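Local coordinates for secreted effector protein SopD (Salmonella typhimurium, PDB 5CPC) that alters host cell physiology as a secreted virulence effector, supporting replication in macrophages and acting with SopB in membrane fission and macropinosome formation during invasion, at residues Ile32-Trp37 against Met158-Glu163; Val75-Lys80 against Ser120-Lys125; Tyr82-Leu87 against Asp97-Lys102; Leu128-Asp133 against Ile250-His255; Glu152-Lys157 against Lys174-Asn179. All coordinates share one frame; numbering follows the deposited sequence.

Contact 1: Ile32-Trp37 against Met158-Glu163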
# COMPACT_ATOMS: atom_id res chain seq x y z
N ILE A 32 -0.55 6.42 22.86
CA ILE A 32 -1.92 6.19 22.52
C ILE A 32 -2.79 7.05 23.44
O ILE A 32 -2.52 7.17 24.63
CB ILE A 32 -2.25 4.76 22.69
CG1 ILE A 32 -1.48 3.96 21.61
CG2 ILE A 32 -3.78 4.59 22.68
CD1 ILE A 32 -1.69 2.47 21.69
N HIS A 33 -3.83 7.65 22.89
CA HIS A 33 -4.64 8.61 23.61
C HIS A 33 -6.11 8.23 23.67
O HIS A 33 -6.86 8.85 24.41
CB HIS A 33 -4.57 9.99 22.90
CG HIS A 33 -3.18 10.54 22.71
ND1 HIS A 33 -2.38 10.93 23.76
CD2 HIS A 33 -2.48 10.82 21.57
CE1 HIS A 33 -1.23 11.41 23.28
NE2 HIS A 33 -1.27 11.35 21.96
N MET A 34 -6.53 7.27 22.85
CA MET A 34 -7.95 6.98 22.74
C MET A 34 -8.53 6.50 24.08
O MET A 34 -7.81 5.99 24.95
CB MET A 34 -8.15 5.92 21.72
CG MET A 34 -7.53 4.62 22.21
SD MET A 34 -7.57 3.35 20.96
CE MET A 34 -9.24 3.51 20.40
N GLY A 35 -9.82 6.66 24.27
CA GLY A 35 -10.46 6.24 25.55
C GLY A 35 -9.88 6.88 26.84
O GLY A 35 -9.92 6.25 27.91
N GLY A 36 -9.34 8.10 26.76
CA GLY A 36 -8.60 8.77 27.87
C GLY A 36 -7.37 7.95 28.36
O GLY A 36 -6.99 8.02 29.53
N TRP A 37 -6.76 7.15 27.48
CA TRP A 37 -5.63 6.23 27.86
C TRP A 37 -4.45 6.94 28.58
O TRP A 37 -3.85 6.36 29.52
CB TRP A 37 -5.13 5.42 26.65
CG TRP A 37 -4.13 4.36 27.01
CD1 TRP A 37 -2.81 4.28 26.58
CD2 TRP A 37 -4.33 3.25 27.89
NE1 TRP A 37 -2.22 3.19 27.13
CE2 TRP A 37 -3.11 2.52 27.91
CE3 TRP A 37 -5.44 2.78 28.64
CZ2 TRP A 37 -2.94 1.35 28.67
CZ3 TRP A 37 -5.28 1.62 29.38
CH2 TRP A 37 -4.02 0.93 29.42
N MET A 158 -5.58 2.74 12.47
CA MET A 158 -6.96 2.96 12.65
C MET A 158 -7.43 2.42 14.02
O MET A 158 -8.49 2.83 14.49
CB MET A 158 -7.74 2.30 11.55
CG MET A 158 -7.77 3.05 10.21
SD MET A 158 -8.83 2.07 9.12
CE MET A 158 -9.59 3.35 8.22
N THR A 159 -6.63 1.54 14.64
CA THR A 159 -6.98 0.81 15.86
C THR A 159 -6.48 1.59 17.07
O THR A 159 -7.21 1.83 18.04
CB THR A 159 -6.36 -0.62 15.82
OG1 THR A 159 -7.06 -1.40 14.85
CG2 THR A 159 -6.42 -1.33 17.18
N TRP A 160 -5.21 1.95 17.05
CA TRP A 160 -4.63 2.66 18.15
C TRP A 160 -4.67 4.19 17.98
O TRP A 160 -4.41 4.90 18.98
CB TRP A 160 -3.20 2.18 18.46
CG TRP A 160 -3.14 0.72 18.75
CD1 TRP A 160 -2.24 -0.19 18.22
CD2 TRP A 160 -4.02 -0.04 19.61
NE1 TRP A 160 -2.51 -1.45 18.72
CE2 TRP A 160 -3.59 -1.40 19.56
CE3 TRP A 160 -5.12 0.30 20.43
CZ2 TRP A 160 -4.21 -2.42 20.31
CZ3 TRP A 160 -5.76 -0.71 21.17
CH2 TRP A 160 -5.30 -2.07 21.10
N HIS A 161 -4.98 4.70 16.78
CA HIS A 161 -4.97 6.17 16.57
C HIS A 161 -6.10 6.65 15.75
O HIS A 161 -5.86 7.22 14.68
CB HIS A 161 -3.68 6.63 15.89
CG HIS A 161 -2.49 6.29 16.68
ND1 HIS A 161 -2.15 6.99 17.82
CD2 HIS A 161 -1.62 5.26 16.59
CE1 HIS A 161 -1.08 6.42 18.37
NE2 HIS A 161 -0.73 5.38 17.63
N PRO A 162 -7.33 6.42 16.24
CA PRO A 162 -8.55 6.78 15.59
C PRO A 162 -8.65 8.32 15.40
O PRO A 162 -9.41 8.78 14.54
CB PRO A 162 -9.61 6.26 16.57
CG PRO A 162 -8.94 6.27 17.93
CD PRO A 162 -7.56 5.82 17.58
N GLU A 163 -7.90 9.08 16.20
CA GLU A 163 -7.88 10.54 16.10
C GLU A 163 -7.42 10.87 14.69
O GLU A 163 -7.94 11.83 14.09
CB GLU A 163 -6.97 11.18 17.18
CG GLU A 163 -5.42 10.85 17.15
CD GLU A 163 -5.04 9.51 17.90
OE1 GLU A 163 -3.81 9.29 18.15
OE2 GLU A 163 -5.94 8.69 18.25
O HOH W 1 -4.98 7.20 20.44
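A Met-aromatic contact between M34 and W160, with a water bridge from H33 beside it, docks the loop before helix 37-40 onto the C-terminal end of helix 141-160. M34 SD lies at the edge of the indole, near the ring plane and 83° off its normal, 3.9 Å from W160 CE3. The same sulfur comes within 3.3 Å of T159 O. A bend at chi3 (-46°) carries the terminal methyl of M34 away from the indole to P162, where CE meets CG at 3.7 Å. I32 adds a second apolar touch: its CD1 sits 3.6 Å from W160 CB and reaches the ring obliquely. T159 CG2 covers the centre of one indole face, and W160 NE1 is bonded to Y82 of helix 76-90. The polar half turns on the water. It accepts from H33 N at 2.7 Å and donates to W160 O and to E163 OE2. The other oxygen, E163 OE1, takes the N-H of H161 ND1 at 2.9 Å, a bond in the imidazole plane that arrives on the syn side of the carboxylate but 33° out of its plane. Both carboxylate oxygens are therefore held, and the rotation of the H161 ring is restrained; H33 itself turns ND1 to D38. The chain leaves the helix at H161; the contact is a helix C-terminus met by a loop through a Met-aromatic contact and a water bridge.

Contact 2: Val75-Lys80 against Ser120-Lys125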
# COMPACT_ATOMS: atom_id res chain seq x y z
N VAL A 75 -14.37 -1.55 8.19
CA VAL A 75 -12.96 -1.90 8.45
C VAL A 75 -12.74 -3.20 9.18
O VAL A 75 -11.63 -3.48 9.66
CB VAL A 75 -12.18 -0.75 9.15
CG1 VAL A 75 -12.20 0.51 8.26
CG2 VAL A 75 -12.74 -0.45 10.58
N GLU A 76 -13.79 -4.02 9.26
CA GLU A 76 -13.70 -5.20 10.07
C GLU A 76 -12.69 -6.16 9.39
O GLU A 76 -11.74 -6.60 10.00
CB GLU A 76 -15.17 -5.89 10.30
N ASP A 77 -12.88 -6.43 8.12
CA ASP A 77 -11.93 -7.25 7.33
C ASP A 77 -10.51 -6.74 7.31
O ASP A 77 -9.59 -7.51 7.67
CB ASP A 77 -12.47 -7.53 5.95
CG ASP A 77 -13.87 -8.13 6.02
OD1 ASP A 77 -14.02 -9.37 6.10
OD2 ASP A 77 -14.83 -7.35 6.07
N ILE A 78 -10.30 -5.45 7.00
CA ILE A 78 -8.93 -4.94 6.97
C ILE A 78 -8.24 -5.01 8.35
O ILE A 78 -7.09 -5.42 8.42
CB ILE A 78 -8.79 -3.49 6.28
CG1 ILE A 78 -7.37 -3.29 5.71
CG2 ILE A 78 -9.27 -2.34 7.21
CD1 ILE A 78 -7.16 -1.89 5.03
N ASN A 79 -8.93 -4.66 9.44
CA ASN A 79 -8.35 -4.80 10.80
C ASN A 79 -7.98 -6.22 11.24
O ASN A 79 -7.14 -6.41 12.15
CB ASN A 79 -9.27 -4.17 11.88
CG ASN A 79 -9.32 -2.62 11.79
OD1 ASN A 79 -8.29 -1.96 11.85
ND2 ASN A 79 -10.49 -2.08 11.60
N LYS A 80 -8.58 -7.23 10.61
CA LYS A 80 -8.19 -8.61 10.95
C LYS A 80 -6.73 -8.82 10.77
O LYS A 80 -6.14 -9.48 11.59
CB LYS A 80 -8.95 -9.66 10.16
CG LYS A 80 -10.41 -9.82 10.61
CD LYS A 80 -11.13 -10.91 9.80
CE LYS A 80 -12.62 -10.86 10.07
NZ LYS A 80 -13.29 -12.06 9.43
N SER A 120 -10.28 -17.62 10.71
CA SER A 120 -11.12 -16.53 10.17
C SER A 120 -10.68 -16.28 8.73
O SER A 120 -9.58 -16.71 8.34
CB SER A 120 -10.92 -15.24 11.00
OG SER A 120 -11.90 -14.26 10.71
N GLN A 121 -11.52 -15.59 7.96
CA GLN A 121 -11.19 -15.25 6.57
C GLN A 121 -11.63 -13.83 6.25
O GLN A 121 -12.48 -13.27 6.95
CB GLN A 121 -11.93 -16.14 5.63
CG GLN A 121 -12.05 -17.57 6.11
CD GLN A 121 -12.53 -18.50 5.02
OE1 GLN A 121 -12.79 -19.66 5.26
NE2 GLN A 121 -12.63 -17.99 3.80
N SER A 122 -11.07 -13.25 5.18
CA SER A 122 -11.62 -12.01 4.66
C SER A 122 -11.56 -11.92 3.15
O SER A 122 -10.53 -12.26 2.55
CB SER A 122 -10.93 -10.83 5.33
OG SER A 122 -11.35 -10.78 6.70
N ASN A 123 -12.69 -11.53 2.54
CA ASN A 123 -12.76 -11.24 1.10
C ASN A 123 -11.86 -10.03 0.92
O ASN A 123 -11.86 -9.09 1.75
CB ASN A 123 -14.14 -10.78 0.60
CG ASN A 123 -15.19 -11.83 0.68
OD1 ASN A 123 -14.93 -13.03 0.53
ND2 ASN A 123 -16.41 -11.38 0.94
N ILE A 124 -11.13 -10.05 -0.18
CA ILE A 124 -10.25 -8.93 -0.54
C ILE A 124 -11.05 -7.69 -0.98
O ILE A 124 -10.63 -6.56 -0.78
CB ILE A 124 -9.23 -9.36 -1.65
CG1 ILE A 124 -8.35 -8.17 -2.06
CG2 ILE A 124 -9.97 -10.01 -2.84
CD1 ILE A 124 -6.90 -8.50 -2.31
N LYS A 125 -12.20 -7.91 -1.59
CA LYS A 125 -13.08 -6.80 -1.90
C LYS A 125 -13.66 -6.12 -0.66
O LYS A 125 -13.91 -4.93 -0.71
CB LYS A 125 -14.16 -7.27 -2.83
CG LYS A 125 -13.56 -7.83 -4.11
CD LYS A 125 -14.64 -8.32 -5.06
CE LYS A 125 -14.03 -9.22 -6.12
NZ LYS A 125 -15.07 -9.46 -7.13
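K80 supplies the two settled hydrogen bonds between helix 76-90 and strand 117-123. Its chain runs extended beyond CG and lays the ammonium group against the strand, where NZ donates to Q121 O at 2.9 Å and to S120 OG, also at 2.9 Å. The donor meets the Q121 carbonyl at a C=O...N angle of 151°, tilted 27° from the carbonyl plane. One ammonium group thus holds a main-chain and a side-chain oxygen. A second polar link is shared rather than settled: S122 OG lies 3.1 Å from D77 OD1 and 2.7 Å from Q121 O, and its one proton can serve either. Q121 O is thus approached by both K80 and S122. Van der Waals touches run alongside these bonds. D77 CB packs on S122 CB at 3.7 Å, and K80 CD passes S122 OG at 3.1 Å. The spacing explains the match: D77 and K80 stand about one helical turn apart, S120 and S122 are alternate strand residues whose side chains point to the helix, and Q121 between them points away. K80 also rests on L112 of the adjoining strand 109-114, while D77 touches helix 124-127. The short axes are 8.3 Å apart and run at 124°, a helix packed obliquely on one face of a three-stranded antiparallel sheet, here at one of its two outer strands.

Contact 3: Tyr82-Leu87 against Asp97-Lys102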
# COMPACT_ATOMS: atom_id res chain seq x y z
N TYR A 82 -3.94 -6.73 10.94
CA TYR A 82 -3.18 -6.31 12.12
C TYR A 82 -3.61 -7.10 13.40
O TYR A 82 -2.75 -7.50 14.18
CB TYR A 82 -3.22 -4.78 12.37
CG TYR A 82 -2.48 -4.35 13.59
CD1 TYR A 82 -3.15 -3.67 14.62
CD2 TYR A 82 -1.12 -4.66 13.76
CE1 TYR A 82 -2.46 -3.25 15.80
CE2 TYR A 82 -0.39 -4.25 14.97
CZ TYR A 82 -1.10 -3.55 15.97
OH TYR A 82 -0.50 -3.16 17.13
N ALA A 83 -4.89 -7.38 13.58
CA ALA A 83 -5.35 -8.17 14.82
C ALA A 83 -4.68 -9.57 14.88
O ALA A 83 -4.18 -10.04 15.95
CB ALA A 83 -6.84 -8.33 14.84
N PHE A 84 -4.60 -10.20 13.71
CA PHE A 84 -3.90 -11.50 13.62
C PHE A 84 -2.44 -11.37 14.04
O PHE A 84 -1.88 -12.27 14.69
CB PHE A 84 -4.08 -12.10 12.22
CG PHE A 84 -3.62 -13.55 12.11
CD1 PHE A 84 -4.25 -14.56 12.81
CD2 PHE A 84 -2.52 -13.89 11.30
CE1 PHE A 84 -3.83 -15.89 12.72
CE2 PHE A 84 -2.08 -15.24 11.19
CZ PHE A 84 -2.73 -16.23 11.91
N LYS A 85 -1.82 -10.25 13.68
CA LYS A 85 -0.46 -9.95 14.08
C LYS A 85 -0.46 -9.83 15.63
O LYS A 85 0.42 -10.43 16.33
CB LYS A 85 0.01 -8.63 13.39
CG LYS A 85 1.52 -8.49 13.08
CD LYS A 85 2.47 -8.51 14.29
CE LYS A 85 3.31 -9.84 14.37
NZ LYS A 85 3.66 -10.40 15.77
N ARG A 86 -1.49 -9.18 16.18
CA ARG A 86 -1.50 -9.04 17.64
C ARG A 86 -1.62 -10.40 18.27
O ARG A 86 -1.01 -10.67 19.31
CB ARG A 86 -2.57 -8.07 18.20
CG ARG A 86 -2.43 -6.60 17.73
CD ARG A 86 -3.35 -5.62 18.58
NE ARG A 86 -4.79 -5.92 18.57
CZ ARG A 86 -5.64 -5.65 17.59
NH1 ARG A 86 -5.22 -5.08 16.48
NH2 ARG A 86 -6.92 -5.96 17.71
N LEU A 87 -2.44 -11.25 17.67
CA LEU A 87 -2.56 -12.66 18.19
C LEU A 87 -1.21 -13.33 18.17
O LEU A 87 -0.74 -13.82 19.19
CB LEU A 87 -3.54 -13.49 17.35
CG LEU A 87 -4.10 -14.80 17.92
CD1 LEU A 87 -4.57 -14.69 19.43
CD2 LEU A 87 -5.29 -15.31 17.05
N ASP A 97 5.83 -19.20 13.92
CA ASP A 97 5.87 -19.68 12.54
C ASP A 97 4.52 -20.29 12.14
O ASP A 97 4.10 -20.19 10.99
CB ASP A 97 7.03 -20.75 12.36
N LEU A 98 3.83 -20.91 13.10
CA LEU A 98 2.56 -21.60 12.88
C LEU A 98 1.40 -20.66 12.48
O LEU A 98 0.42 -21.13 11.86
CB LEU A 98 2.20 -22.43 14.12
CG LEU A 98 3.05 -23.65 14.55
CD1 LEU A 98 4.54 -23.33 14.75
CD2 LEU A 98 2.49 -24.33 15.79
N PHE A 99 1.52 -19.37 12.82
CA PHE A 99 0.54 -18.35 12.44
C PHE A 99 0.91 -17.77 11.13
O PHE A 99 1.92 -17.07 11.01
CB PHE A 99 0.49 -17.17 13.44
CG PHE A 99 0.01 -17.55 14.82
CD1 PHE A 99 0.83 -18.28 15.67
CD2 PHE A 99 -1.26 -17.17 15.26
CE1 PHE A 99 0.39 -18.63 16.92
CE2 PHE A 99 -1.70 -17.52 16.53
CZ PHE A 99 -0.88 -18.22 17.37
N THR A 100 0.07 -18.00 10.13
CA THR A 100 0.41 -17.49 8.81
C THR A 100 -0.88 -17.05 8.15
O THR A 100 -1.97 -17.47 8.57
CB THR A 100 1.11 -18.65 7.94
OG1 THR A 100 0.10 -19.49 7.35
CG2 THR A 100 1.98 -19.57 8.84
N ILE A 101 -0.76 -16.30 7.08
CA ILE A 101 -1.87 -15.96 6.24
C ILE A 101 -1.63 -16.47 4.83
O ILE A 101 -0.63 -16.12 4.18
CB ILE A 101 -2.03 -14.38 6.14
CG1 ILE A 101 -2.23 -13.78 7.55
CG2 ILE A 101 -3.14 -14.03 5.22
CD1 ILE A 101 -2.38 -12.19 7.57
N LYS A 102 -2.56 -17.26 4.32
CA LYS A 102 -2.51 -17.58 2.90
C LYS A 102 -3.80 -17.15 2.22
O LYS A 102 -4.67 -16.54 2.88
CB LYS A 102 -2.25 -19.07 2.68
CG LYS A 102 -2.65 -19.94 3.83
CD LYS A 102 -1.64 -21.07 4.06
CE LYS A 102 -0.30 -20.51 4.55
NZ LYS A 102 0.41 -21.47 5.46
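F84 is the tight part of this contact, its ring thrust from helix 76-90 against the backbone and side chains of strand 99-103. With CG anti to the backbone N (chi1 -169°), the ring reaches three successive strand residues. CZ meets F99 CB at 3.7 Å, CE2 comes within 3.4 Å of T100 O, and CD2 lies 3.8 Å from I101 CG1, whose side chain slides past F84 in the opposite direction. T100 N lies in plane at the ring's edge. The two phenyl rings meet obliquely, centroids 5.8 Å apart and planes at 50°; F84 CZ stands at the edge of the F99 ring. F84 also touches L112 and V114 of strand 109-114. The looser side is the exposed L87, which touches the strand through CG against F99 CE2 at 3.9 Å, crossing F99 at about a right angle. T100 turns its side chain away from the helix, and its OG1 accepts from K102 NZ at 2.8 Å within the strand, while R86 and Y82 turn to E54 and W160. Helix and strand meet through hydrocarbon side chains, one of them also lying against the T100 backbone. The chemistry implies adhesion by shape and apolar burial rather than directional bonds.

Contact 4: Leu128-Asp133 against Ile250-His255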
# COMPACT_ATOMS: atom_id res chain seq x y z
N LEU A 128 -10.64 -4.13 0.81
CA LEU A 128 -10.42 -2.93 -0.00
C LEU A 128 -11.58 -1.93 0.03
O LEU A 128 -11.46 -0.83 -0.53
CB LEU A 128 -10.10 -3.30 -1.48
CG LEU A 128 -8.76 -4.02 -1.73
CD1 LEU A 128 -8.56 -4.26 -3.21
CD2 LEU A 128 -7.58 -3.24 -1.11
N ASN A 129 -12.72 -2.32 0.61
CA ASN A 129 -13.94 -1.50 0.58
C ASN A 129 -14.32 -1.21 -0.84
O ASN A 129 -14.64 -0.08 -1.20
CB ASN A 129 -13.80 -0.19 1.36
CG ASN A 129 -15.16 0.46 1.67
OD1 ASN A 129 -16.14 -0.22 1.98
ND2 ASN A 129 -15.22 1.77 1.56
N ILE A 130 -14.28 -2.25 -1.66
CA ILE A 130 -14.68 -2.08 -3.05
C ILE A 130 -16.00 -2.74 -3.44
O ILE A 130 -16.42 -3.76 -2.89
CB ILE A 130 -13.53 -2.38 -4.04
CG1 ILE A 130 -13.03 -3.83 -3.94
CG2 ILE A 130 -12.37 -1.38 -3.80
CD1 ILE A 130 -12.43 -4.42 -5.30
N SER A 131 -16.65 -2.13 -4.41
CA SER A 131 -17.95 -2.55 -4.83
C SER A 131 -17.87 -3.84 -5.66
O SER A 131 -17.97 -3.82 -6.88
CB SER A 131 -18.68 -1.35 -5.50
OG SER A 131 -19.42 -1.70 -6.64
N ASP A 132 -17.58 -4.94 -4.95
CA ASP A 132 -18.06 -6.33 -5.27
C ASP A 132 -18.00 -6.89 -6.72
O ASP A 132 -17.24 -7.85 -6.96
CB ASP A 132 -19.43 -6.58 -4.62
CG ASP A 132 -20.48 -5.52 -5.00
OD1 ASP A 132 -21.22 -5.04 -4.08
OD2 ASP A 132 -20.53 -5.18 -6.22
N ASP A 133 -18.78 -6.34 -7.66
CA ASP A 133 -18.59 -6.61 -9.10
C ASP A 133 -17.33 -5.91 -9.68
O ASP A 133 -17.19 -5.72 -10.89
CB ASP A 133 -19.86 -6.29 -9.91
CG ASP A 133 -20.30 -4.82 -9.79
OD1 ASP A 133 -21.40 -4.52 -9.24
OD2 ASP A 133 -19.54 -3.95 -10.26
N ILE A 250 -2.02 -2.25 -4.75
CA ILE A 250 -1.06 -1.67 -3.85
C ILE A 250 -1.11 -0.16 -4.02
O ILE A 250 -1.29 0.58 -3.04
CB ILE A 250 0.31 -2.31 -3.98
CG1 ILE A 250 0.29 -3.71 -3.34
CG2 ILE A 250 1.40 -1.42 -3.31
CD1 ILE A 250 1.47 -4.59 -3.70
N SER A 251 -1.04 0.33 -5.25
CA SER A 251 -1.24 1.77 -5.37
C SER A 251 -2.62 2.29 -4.86
O SER A 251 -2.72 3.41 -4.30
CB SER A 251 -0.80 2.30 -6.77
OG SER A 251 -1.67 2.02 -7.79
N TYR A 252 -3.68 1.49 -5.01
CA TYR A 252 -4.99 1.90 -4.53
C TYR A 252 -4.96 2.03 -3.03
O TYR A 252 -5.44 3.03 -2.47
CB TYR A 252 -6.08 0.85 -4.89
CG TYR A 252 -7.32 0.96 -4.04
CD1 TYR A 252 -8.24 2.00 -4.24
CD2 TYR A 252 -7.55 0.08 -2.97
CE1 TYR A 252 -9.36 2.15 -3.43
CE2 TYR A 252 -8.69 0.23 -2.14
CZ TYR A 252 -9.58 1.28 -2.39
OH TYR A 252 -10.71 1.45 -1.63
N LEU A 253 -4.45 0.99 -2.38
CA LEU A 253 -4.46 0.96 -0.94
C LEU A 253 -3.56 2.04 -0.32
O LEU A 253 -3.93 2.62 0.74
CB LEU A 253 -4.16 -0.44 -0.41
CG LEU A 253 -4.40 -0.82 1.04
CD1 LEU A 253 -5.89 -0.94 1.40
CD2 LEU A 253 -3.71 -2.12 1.25
N LEU A 254 -2.41 2.33 -0.96
CA LEU A 254 -1.56 3.46 -0.52
C LEU A 254 -2.18 4.81 -0.71
O LEU A 254 -2.12 5.61 0.19
CB LEU A 254 -0.21 3.48 -1.21
CG LEU A 254 0.69 2.32 -0.78
CD1 LEU A 254 1.87 2.18 -1.77
CD2 LEU A 254 1.17 2.56 0.71
N HIS A 255 -2.77 5.09 -1.88
CA HIS A 255 -3.07 6.50 -2.24
C HIS A 255 -4.51 6.84 -2.49
O HIS A 255 -4.86 8.00 -2.53
CB HIS A 255 -2.24 6.96 -3.49
CG HIS A 255 -0.77 6.75 -3.34
ND1 HIS A 255 0.03 7.54 -2.54
CD2 HIS A 255 0.07 5.84 -3.90
CE1 HIS A 255 1.28 7.11 -2.59
NE2 HIS A 255 1.33 6.08 -3.41
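Y252 and L128 lie alongside each other and run in opposite directions, so that the phenol of one reaches the main chain of the other. Chi1 of 160° swings the ring of Y252 opposite its own amide nitrogen and out from helix 248-256 toward the loop, where its OH donates to L128 O. This bond is short, 2.6 Å, and nearly straight on the acceptor, with a C=O...O angle of 169°; the carbonyl oxygen lies at the ring's edge, near its plane. The side chains touch on the way, L128 CD2 resting 3.8 Å from Y252 CE2. The same methyl meets L253 CD1 at 3.8 Å, the two leucines crossing at about a right angle, so CD2 is shared by two consecutive helix residues. I130 approaches the phenol obliquely, its CG2 lying 3.9 Å from Y252 OH and 4.1 Å from CZ. The carbonyl bonded by Y252 belongs to the residue just before N129, whose positive phi (57°) forms a Schellman motif closing helix 124-127. The N129 side chain is bonded in turn to N74 and S258 O, and its carbonyl to N267. All five touching residues are buried. Helix 141-160 flanks the leucines, with F147 against L128 and with I150, C151 and I154 against L253, while helix 264-283 covers I130 through S268; the end of helix 124-127 is thereby wedged among three helices.

Contact 5: Glu152-Lys157 against Lys174-Asn179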
# COMPACT_ATOMS: atom_id res chain seq x y z
N GLU A 152 -1.54 -4.24 7.54
CA GLU A 152 -1.20 -4.23 8.96
C GLU A 152 -1.08 -2.78 9.45
O GLU A 152 -1.61 -2.44 10.53
CB GLU A 152 0.12 -4.90 9.28
CG GLU A 152 0.34 -6.15 8.46
CD GLU A 152 1.40 -7.10 9.01
OE1 GLU A 152 1.33 -8.31 8.62
OE2 GLU A 152 2.24 -6.64 9.83
N VAL A 153 -0.36 -1.96 8.68
CA VAL A 153 -0.00 -0.65 9.14
C VAL A 153 -1.26 0.18 9.23
O VAL A 153 -1.51 0.84 10.25
CB VAL A 153 1.14 -0.02 8.27
CG1 VAL A 153 1.25 1.50 8.49
CG2 VAL A 153 2.42 -0.67 8.64
N ILE A 154 -2.10 0.08 8.20
CA ILE A 154 -3.34 0.83 8.13
C ILE A 154 -4.26 0.43 9.29
O ILE A 154 -4.96 1.28 9.91
CB ILE A 154 -4.11 0.53 6.86
CG1 ILE A 154 -3.42 1.14 5.63
CG2 ILE A 154 -5.47 1.18 6.93
CD1 ILE A 154 -4.14 0.84 4.27
N GLY A 155 -4.28 -0.89 9.54
CA GLY A 155 -5.11 -1.47 10.57
C GLY A 155 -4.63 -0.98 11.91
O GLY A 155 -5.41 -0.52 12.70
N SER A 156 -3.33 -1.01 12.12
CA SER A 156 -2.79 -0.52 13.35
C SER A 156 -2.98 0.99 13.61
O SER A 156 -3.08 1.40 14.77
CB SER A 156 -1.35 -0.89 13.43
OG SER A 156 -0.68 -0.17 14.45
N LYS A 157 -3.06 1.82 12.55
CA LYS A 157 -3.26 3.26 12.77
C LYS A 157 -4.69 3.51 13.10
O LYS A 157 -4.98 4.34 13.96
CB LYS A 157 -2.85 4.10 11.56
CG LYS A 157 -1.39 3.96 11.20
CD LYS A 157 -0.49 4.52 12.27
CE LYS A 157 0.93 4.45 11.76
NZ LYS A 157 1.88 5.19 12.62
N LYS A 174 -1.16 9.96 5.38
CA LYS A 174 0.17 10.52 5.64
C LYS A 174 0.92 9.61 6.57
O LYS A 174 2.12 9.36 6.39
CB LYS A 174 0.08 11.86 6.37
CG LYS A 174 0.02 13.11 5.53
CD LYS A 174 0.14 14.42 6.43
CE LYS A 174 1.41 14.41 7.36
NZ LYS A 174 2.16 15.71 7.38
N GLU A 175 0.21 9.11 7.59
CA GLU A 175 0.85 8.29 8.59
C GLU A 175 1.16 6.96 8.02
O GLU A 175 2.15 6.31 8.41
CB GLU A 175 -0.05 8.12 9.85
CG GLU A 175 -0.04 9.37 10.74
CD GLU A 175 1.36 9.74 11.18
OE1 GLU A 175 2.01 8.98 11.93
OE2 GLU A 175 1.83 10.80 10.79
N VAL A 176 0.30 6.51 7.15
CA VAL A 176 0.57 5.21 6.50
C VAL A 176 1.71 5.42 5.47
O VAL A 176 2.76 4.76 5.55
CB VAL A 176 -0.68 4.68 5.80
CG1 VAL A 176 -0.35 3.37 5.01
CG2 VAL A 176 -1.84 4.51 6.82
N THR A 177 1.49 6.35 4.52
CA THR A 177 2.47 6.57 3.39
C THR A 177 3.83 7.06 3.91
O THR A 177 4.90 6.64 3.42
CB THR A 177 1.89 7.41 2.18
OG1 THR A 177 1.53 8.74 2.58
CG2 THR A 177 0.68 6.74 1.55
N GLY A 178 3.81 7.84 5.00
CA GLY A 178 5.03 8.32 5.67
C GLY A 178 5.79 7.28 6.49
O GLY A 178 6.93 7.51 6.88
N ASN A 179 5.13 6.16 6.77
CA ASN A 179 5.67 5.11 7.64
C ASN A 179 6.97 4.43 7.16
O ASN A 179 7.01 3.77 6.13
CB ASN A 179 4.58 4.05 7.87
CG ASN A 179 5.00 3.02 8.86
OD1 ASN A 179 4.72 3.15 10.07
ND2 ASN A 179 5.65 1.99 8.40
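V176, K157 and V153 have the most surface buried where helix 169-177 packs on helix 141-160. V176 is the apolar centre. Its CG1 meets I154 CG1 at 3.8 Å and its CG2 lies 3.9 Å from the same atom, so the isoleucine branch bears on both valine methyls while the two side chains cross at a slant. V153 is set more loosely, with CG1 4.3 Å from V176 CG1. It faces N179, at the N-cap of helix 180-190, which comes from the opposite direction and brings CG to 4.1 Å from V153 CG1. K157 works differently: a bend at chi2 (-66°) turns its chain toward the other helix, with CE 4.0 Å from E175 O. Its NZ then forms a long salt bridge to E175 OE1 at 3.9 Å, the side chains crossing at about a right angle. Such a distance suggests a general electrostatic attraction more than a tight ion pair, at the partly exposed margin of the valine contact. Around this pair of helices, L164 of helix 163-167 touches both K157 and E175, and helix 76-90 packs against helix 141-160 through I78 on I154 and Y82 on S156.

Overall arrangement
Helix 141-160 ties the set together. Contacts 1 and 5 use its successive segments, their centres about 14 Å apart, and cross along the chain. Contacts 2 and 3 share helix 76-90 and meet the two outermost strands of one antiparallel sheet, their centres about 13 Å apart, with contact 3 within the span of contact 2. Y82 bonds W160, I78 packs on I154, and L253 of contact 4 touches both I78 and I154. Contact 4 follows contact 2, centres about 12 Å apart, with K125 bonded to D132; contact 5 falls within the span of contact 4. Contacts 1 and 4, centres about 25 Å apart, do not touch. The loop before helix 37-40, the sheet and helix 248-256 are thus gathered round helices 76-90 and 141-160.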